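Side-chain contacts in histidine acid phosphatase (Bifidobacterium longum subsp. infantis, PDB 6RXD), which probably removes phosphate from inositol polyphosphates such as phytate, and from 2,3-bisphosphoglycerate, by hydrolysis: residues G139-R142 and A143-G147; Y55-L58 and L59-A63. All blocks are in the same frame, centred on the assembly; numbering follows the deposited sequence.

Contact 1: residues G139-R142 and A143-G147; sequences GEAR and ATESG
The carbonyl oxygen R142 O takes two bonds from a single residue: S146 N, the helical partner, and S146 OG, 2.8 Å from R142 O, reach it from opposite faces of the carbonyl plane. S146 can do this because its OG lies beside its own backbone N (chi1 -66°) and so hangs back over the preceding turn, where the hydroxyl also meets G46 N. On another side of the helix R142 and E145 run side by side and form a salt bridge. The guanidinium approaches side-on, R142 NE lying 2.9 Å from E145 OE1 and R142 NH1 2.7 Å from E145 OE2, while NH1 to OE1 is a weak third bond. Both carboxylate oxygens sit close to the guanidinium plane, yet the two flat groups are 37° apart, and NE therefore comes at OE1 from above the carboxylate. Bends at chi2 and chi3 fold the arginine back to its neighbour, and A141 CB lies over one guanidinium face, toward the rim. A leucine in place of R142 would probably leave the E145 carboxylate without its positive mate and free to turn. At the start of the helix E140 is the N-cap: E140 OE1 accepts from A143 N at 2.9 Å on its syn side, though well out of the carboxylate plane, and OE2 takes a weak bond from R142 N. T144 N closes the first turn on E140 O at 3.0 Å, whereas T144 OG1 turns to S137 OG and a water. This is a side-chain-capped helix N-terminus, and E140 on H399 and S146 on H45 set it against the HAE and RHG signature motifs that mark the active site of histidine acid phosphatases.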
ATOM      1  N   GLY A 139       7.689  -6.873 -10.383  1.00 18.76           N
ATOM      2  CA  GLY A 139       9.077  -6.873 -10.825  1.00 15.13           C
ATOM      3  C   GLY A 139       9.890  -5.892 -10.005  1.00 18.07           C
ATOM      4  O   GLY A 139      11.118  -5.807 -10.133  1.00 22.21           O
ATOM      5  N   GLU A 140       9.204  -5.131  -9.162  1.00 15.78           N
ATOM      6  CA  GLU A 140       9.892  -4.186  -8.287  1.00 16.47           C
ATOM      7  C   GLU A 140      10.431  -4.964  -7.084  1.00 18.08           C
ATOM      8  O   GLU A 140       9.743  -5.820  -6.540  1.00 19.05           O
ATOM      9  CB  GLU A 140       8.929  -3.072  -7.859  1.00 19.19           C
ATOM     10  CG  GLU A 140       9.584  -1.882  -7.163  1.00 20.77           C
ATOM     11  CD  GLU A 140       9.774  -2.116  -5.688  1.00 26.15           C
ATOM     12  OE1 GLU A 140       8.936  -2.821  -5.091  1.00 25.25           O
ATOM     13  OE2 GLU A 140      10.754  -1.592  -5.122  1.00 26.08           O
ATOM     14  N   ALA A 141      11.660  -4.667  -6.673  1.00 17.51           N
ATOM     15  CA  ALA A 141      12.353  -5.501  -5.696  1.00 20.34           C
ATOM     16  C   ALA A 141      11.659  -5.636  -4.342  1.00 15.61           C
ATOM     17  O   ALA A 141      11.629  -6.725  -3.775  1.00 18.08           O
ATOM     18  CB  ALA A 141      13.799  -5.033  -5.522  1.00 23.50           C
ATOM     19  N   ARG A 142      11.112  -4.545  -3.809  1.00 15.44           N
ATOM     20  CA  ARG A 142      10.436  -4.623  -2.512  1.00 16.99           C
ATOM     21  C   ARG A 142       9.135  -5.427  -2.584  1.00 18.25           C
ATOM     22  O   ARG A 142       8.763  -6.094  -1.618  1.00 17.39           O
ATOM     23  CB  ARG A 142      10.180  -3.231  -1.934  1.00 20.83           C
ATOM     24  CG  ARG A 142      11.283  -2.724  -0.995  1.00 31.08           C
ATOM     25  CD  ARG A 142      12.569  -2.356  -1.718  1.00 32.24           C
ATOM     26  NE  ARG A 142      13.491  -3.482  -1.852  1.00 31.99           N
ATOM     27  CZ  ARG A 142      14.638  -3.428  -2.521  1.00 32.75           C
ATOM     28  NH1 ARG A 142      15.421  -4.496  -2.599  1.00 38.52           N
ATOM     29  NH2 ARG A 142      15.003  -2.302  -3.118  1.00 37.85           N
ATOM     30  N   ALA A 143       8.453  -5.376  -3.723  1.00 15.78           N
ATOM     31  CA  ALA A 143       7.251  -6.195  -3.896  1.00 18.00           C
ATOM     32  C   ALA A 143       7.633  -7.675  -3.972  1.00 15.71           C
ATOM     33  O   ALA A 143       6.987  -8.533  -3.371  1.00 16.89           O
ATOM     34  CB  ALA A 143       6.459  -5.767  -5.141  1.00 15.54           C
ATOM     35  N   THR A 144       8.709  -7.965  -4.694  1.00 15.53           N
ATOM     36  CA  THR A 144       9.182  -9.336  -4.835  1.00 17.32           C
ATOM     37  C   THR A 144       9.667  -9.855  -3.480  1.00 16.72           C
ATOM     38  O   THR A 144       9.338 -10.979  -3.081  1.00 16.98           O
ATOM     39  CB  THR A 144      10.295  -9.425  -5.897  1.00 18.65           C
ATOM     40  OG1 THR A 144       9.794  -8.918  -7.142  1.00 17.47           O
ATOM     41  CG2 THR A 144      10.760 -10.873  -6.103  1.00 15.43           C
ATOM     42  N   GLU A 145      10.423  -9.027  -2.759  1.00 17.94           N
ATOM     43  CA  GLU A 145      10.906  -9.418  -1.434  1.00 17.34           C
ATOM     44  C   GLU A 145       9.767  -9.629  -0.440  1.00 16.34           C
ATOM     45  O   GLU A 145       9.843 -10.490   0.435  1.00 15.55           O
ATOM     46  CB  GLU A 145      11.911  -8.389  -0.909  1.00 21.87           C
ATOM     47  CG  GLU A 145      13.224  -8.442  -1.687  1.00 25.50           C
ATOM     48  CD  GLU A 145      14.026  -7.165  -1.585  1.00 31.42           C
ATOM     49  OE1 GLU A 145      13.560  -6.210  -0.931  1.00 27.63           O
ATOM     50  OE2 GLU A 145      15.123  -7.115  -2.174  1.00 32.08           O
ATOM     51  N   SER A 146       8.710  -8.837  -0.567  1.00 14.90           N
ATOM     52  CA  SER A 146       7.525  -9.074   0.251  1.00 13.15           C
ATOM     53  C   SER A 146       6.954 -10.443  -0.074  1.00 16.27           C
ATOM     54  O   SER A 146       6.648 -11.231   0.828  1.00 15.48           O
ATOM     55  CB  SER A 146       6.480  -7.985   0.011  1.00 14.00           C
ATOM     56  OG  SER A 146       6.965  -6.744   0.486  1.00 15.20           O
ATOM     57  N   GLY A 147       6.839 -10.730  -1.367  1.00 16.05           N
ATOM     58  CA  GLY A 147       6.402 -12.036  -1.821  1.00 15.36           C
ATOM     59  C   GLY A 147       7.272 -13.158  -1.281  1.00 14.36           C
ATOM     60  O   GLY A 147       6.761 -14.218  -0.908  1.00 16.99           O
TER
HETATM   61  O   HOH W   1      12.084  -8.083  -8.311  1.00 21.99           O

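Contact 2: residues Y55-L58 and L59-A63; sequences YDAL and LMRMA
R61 folds its side chain back over the carbonyl of A57, one turn earlier. By van der Waals contact, R61 CG lies 3.2 Å from A57 O, and further out the same oxygen sits over one face of the guanidinium. R61 NH1 is 3.5 Å from A57 O, but the angle is too poor for a hydrogen bond. CG starts beside the backbone N (chi1 -55°), and bends at chi2 and chi3 then curl the chain round, giving its nitrogens other partners: NE pairs with E64 in a salt bridge and NH1 bonds to Y53 OH. L59 also lies against a carbonyl one turn back, through CB and CG, each 3.5 Å from Y55 O. M60 touches with its root alone, CB lying 3.5 Å from D56 O, before CG, anti to the backbone N (chi1 -169°), leads the rest of the side chain away from residues 55-58; M60 packs on V82 and L85 of helix 75-95. These side chains ride on the opening turns of the alpha-helix 55-69, which is wedged between helices 75-95 and 301-317; L59 meets both, through L85 and L311, and Y55 joins it against the second. The hydrogen bonds between the segments are all backbone, each spanning four residues: L59 N to Y55 O, M60 N to D56 O, R61 N to A57 O at 3.0 Å, and M62 N to L58 O, also 3.0 Å. Among the side chains that turn elsewhere, the buried carboxylate of D56 is held by T89, Y97 and K54 N, and the fully extended M62 reaches W264 and F249.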
ATOM      1  N   TYR A  55      14.211  13.369   4.438  1.00 14.64           N
ATOM      2  CA  TYR A  55      13.439  13.957   5.533  1.00 10.64           C
ATOM      3  C   TYR A  55      14.294  14.021   6.793  1.00 12.97           C
ATOM      4  O   TYR A  55      14.288  15.019   7.528  1.00 13.49           O
ATOM      5  CB  TYR A  55      12.188  13.126   5.821  1.00 11.18           C
ATOM      6  CG  TYR A  55      11.154  13.141   4.707  1.00 12.66           C
ATOM      7  CD1 TYR A  55      10.821  14.322   4.055  1.00 21.52           C
ATOM      8  CD2 TYR A  55      10.532  11.965   4.300  1.00 15.54           C
ATOM      9  CE1 TYR A  55       9.874  14.333   3.037  1.00 21.76           C
ATOM     10  CE2 TYR A  55       9.589  11.963   3.281  1.00 18.06           C
ATOM     11  CZ  TYR A  55       9.266  13.150   2.655  1.00 22.22           C
ATOM     12  OH  TYR A  55       8.321  13.150   1.648  1.00 24.79           O
ATOM     13  N   ASP A  56      15.018  12.937   7.050  1.00 12.85           N
ATOM     14  CA  ASP A  56      15.931  12.898   8.183  1.00 10.97           C
ATOM     15  C   ASP A  56      17.146  13.801   7.976  1.00 13.10           C
ATOM     16  O   ASP A  56      17.627  14.435   8.921  1.00 14.77           O
ATOM     17  CB  ASP A  56      16.359  11.449   8.512  1.00 12.81           C
ATOM     18  CG  ASP A  56      16.934  10.688   7.310  1.00 17.78           C
ATOM     19  OD1 ASP A  56      17.684   9.714   7.540  1.00 14.73           O
ATOM     20  OD2 ASP A  56      16.631  11.012   6.143  1.00 13.87           O
ATOM     21  N   ALA A  57      17.617  13.886   6.733  1.00 13.38           N
ATOM     22  CA  ALA A  57      18.739  14.763   6.412  1.00 11.39           C
ATOM     23  C   ALA A  57      18.366  16.222   6.653  1.00 13.90           C
ATOM     24  O   ALA A  57      19.079  16.959   7.344  1.00 13.49           O
ATOM     25  CB  ALA A  57      19.169  14.564   4.966  1.00 13.56           C
ATOM     26  N   LEU A  58      17.253  16.642   6.059  1.00 13.55           N
ATOM     27  CA  LEU A  58      16.878  18.050   6.102  1.00 11.92           C
ATOM     28  C   LEU A  58      16.597  18.515   7.522  1.00 12.57           C
ATOM     29  O   LEU A  58      16.959  19.637   7.902  1.00 12.86           O
ATOM     30  CB  LEU A  58      15.664  18.316   5.201  1.00 10.42           C
ATOM     31  CG  LEU A  58      15.943  18.315   3.696  1.00 13.42           C
ATOM     32  CD1 LEU A  58      14.648  18.258   2.909  1.00 16.41           C
ATOM     33  CD2 LEU A  58      16.735  19.555   3.328  1.00 13.10           C
ATOM     34  N   LEU A  59      15.947  17.663   8.316  1.00 11.48           N
ATOM     35  CA  LEU A  59      15.650  18.048   9.679  1.00  9.21           C
ATOM     36  C   LEU A  59      16.910  18.116  10.543  1.00 12.21           C
ATOM     37  O   LEU A  59      16.988  18.931  11.456  1.00 13.09           O
ATOM     38  CB  LEU A  59      14.578  17.147  10.294  1.00  9.07           C
ATOM     39  CG  LEU A  59      13.154  17.394   9.774  1.00 11.09           C
ATOM     40  CD1 LEU A  59      12.239  16.334  10.331  1.00 14.18           C
ATOM     41  CD2 LEU A  59      12.645  18.787  10.176  1.00 13.00           C
ATOM     42  N   MET A  60      17.902  17.276  10.251  1.00 12.02           N
ATOM     43  CA  MET A  60      19.203  17.427  10.921  1.00 12.91           C
ATOM     44  C   MET A  60      19.933  18.704  10.506  1.00 11.21           C
ATOM     45  O   MET A  60      20.574  19.338  11.333  1.00 13.47           O
ATOM     46  CB  MET A  60      20.112  16.211  10.701  1.00 12.44           C
ATOM     47  CG  MET A  60      21.359  16.211  11.603  1.00 15.14           C
ATOM     48  SD  MET A  60      20.915  16.005  13.347  1.00 15.36           S
ATOM     49  CE  MET A  60      21.015  14.229  13.538  1.00 15.62           C
ATOM     50  N   ARG A  61      19.841  19.100   9.237  1.00 10.66           N
ATOM     51  CA  ARG A  61      20.437  20.377   8.841  1.00 13.88           C
ATOM     52  C   ARG A  61      19.755  21.527   9.588  1.00 11.53           C
ATOM     53  O   ARG A  61      20.416  22.467  10.038  1.00 13.31           O
ATOM     54  CB  ARG A  61      20.326  20.593   7.319  1.00 14.07           C
ATOM     55  CG  ARG A  61      20.927  19.467   6.468  1.00 11.74           C
ATOM     56  CD  ARG A  61      22.462  19.385   6.587  1.00 17.52           C
ATOM     57  NE  ARG A  61      22.898  18.610   7.757  1.00 19.27           N
ATOM     58  CZ  ARG A  61      22.907  17.279   7.817  1.00 20.91           C
ATOM     59  NH1 ARG A  61      22.499  16.549   6.782  1.00 16.92           N
ATOM     60  NH2 ARG A  61      23.324  16.667   8.921  1.00 19.84           N
ATOM     61  N   MET A  62      18.439  21.435   9.754  1.00 12.33           N
ATOM     62  CA  MET A  62      17.693  22.451  10.494  1.00 11.45           C
ATOM     63  C   MET A  62      18.137  22.454  11.957  1.00 12.03           C
ATOM     64  O   MET A  62      18.319  23.521  12.569  1.00 13.37           O
ATOM     65  CB  MET A  62      16.187  22.167  10.382  1.00 13.98           C
ATOM     66  CG  MET A  62      15.290  23.164  11.094  1.00 13.34           C
ATOM     67  SD  MET A  62      13.560  22.744  10.779  1.00 15.45           S
ATOM     68  CE  MET A  62      12.745  24.128  11.568  1.00 15.79           C
ATOM     69  N   ALA A  63      18.350  21.260  12.502  1.00 14.51           N
ATOM     70  CA  ALA A  63      18.748  21.113  13.893  1.00 13.68           C
ATOM     71  C   ALA A  63      20.111  21.732  14.131  1.00 13.58           C
ATOM     72  O   ALA A  63      20.342  22.360  15.173  1.00 16.05           O
ATOM     73  CB  ALA A  63      18.758  19.632  14.288  1.00 14.29           C
TER

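From the N terminus, the chain runs along strand 34-44, passes the RHG segment around H45 and enters helix 55-69, whose first turns form contact 2. Helices 75-95, 102-118 and 120-129 follow before strand 132-137 of the mixed sheet leads into contact 1, at the start of helix 141-157. Each contact lies within one unbroken run of chain, between residues three or four apart, so neither closes a loop; they stand in series, without nesting or crossing. The centres of contacts 1 and 2 are about 30 Å apart. Contact 2 joins helix 55-69 to helices 75-95 and 301-317 and to the short strand 264-265, while contact 1 ties a sheet strand's end to the active-site motifs.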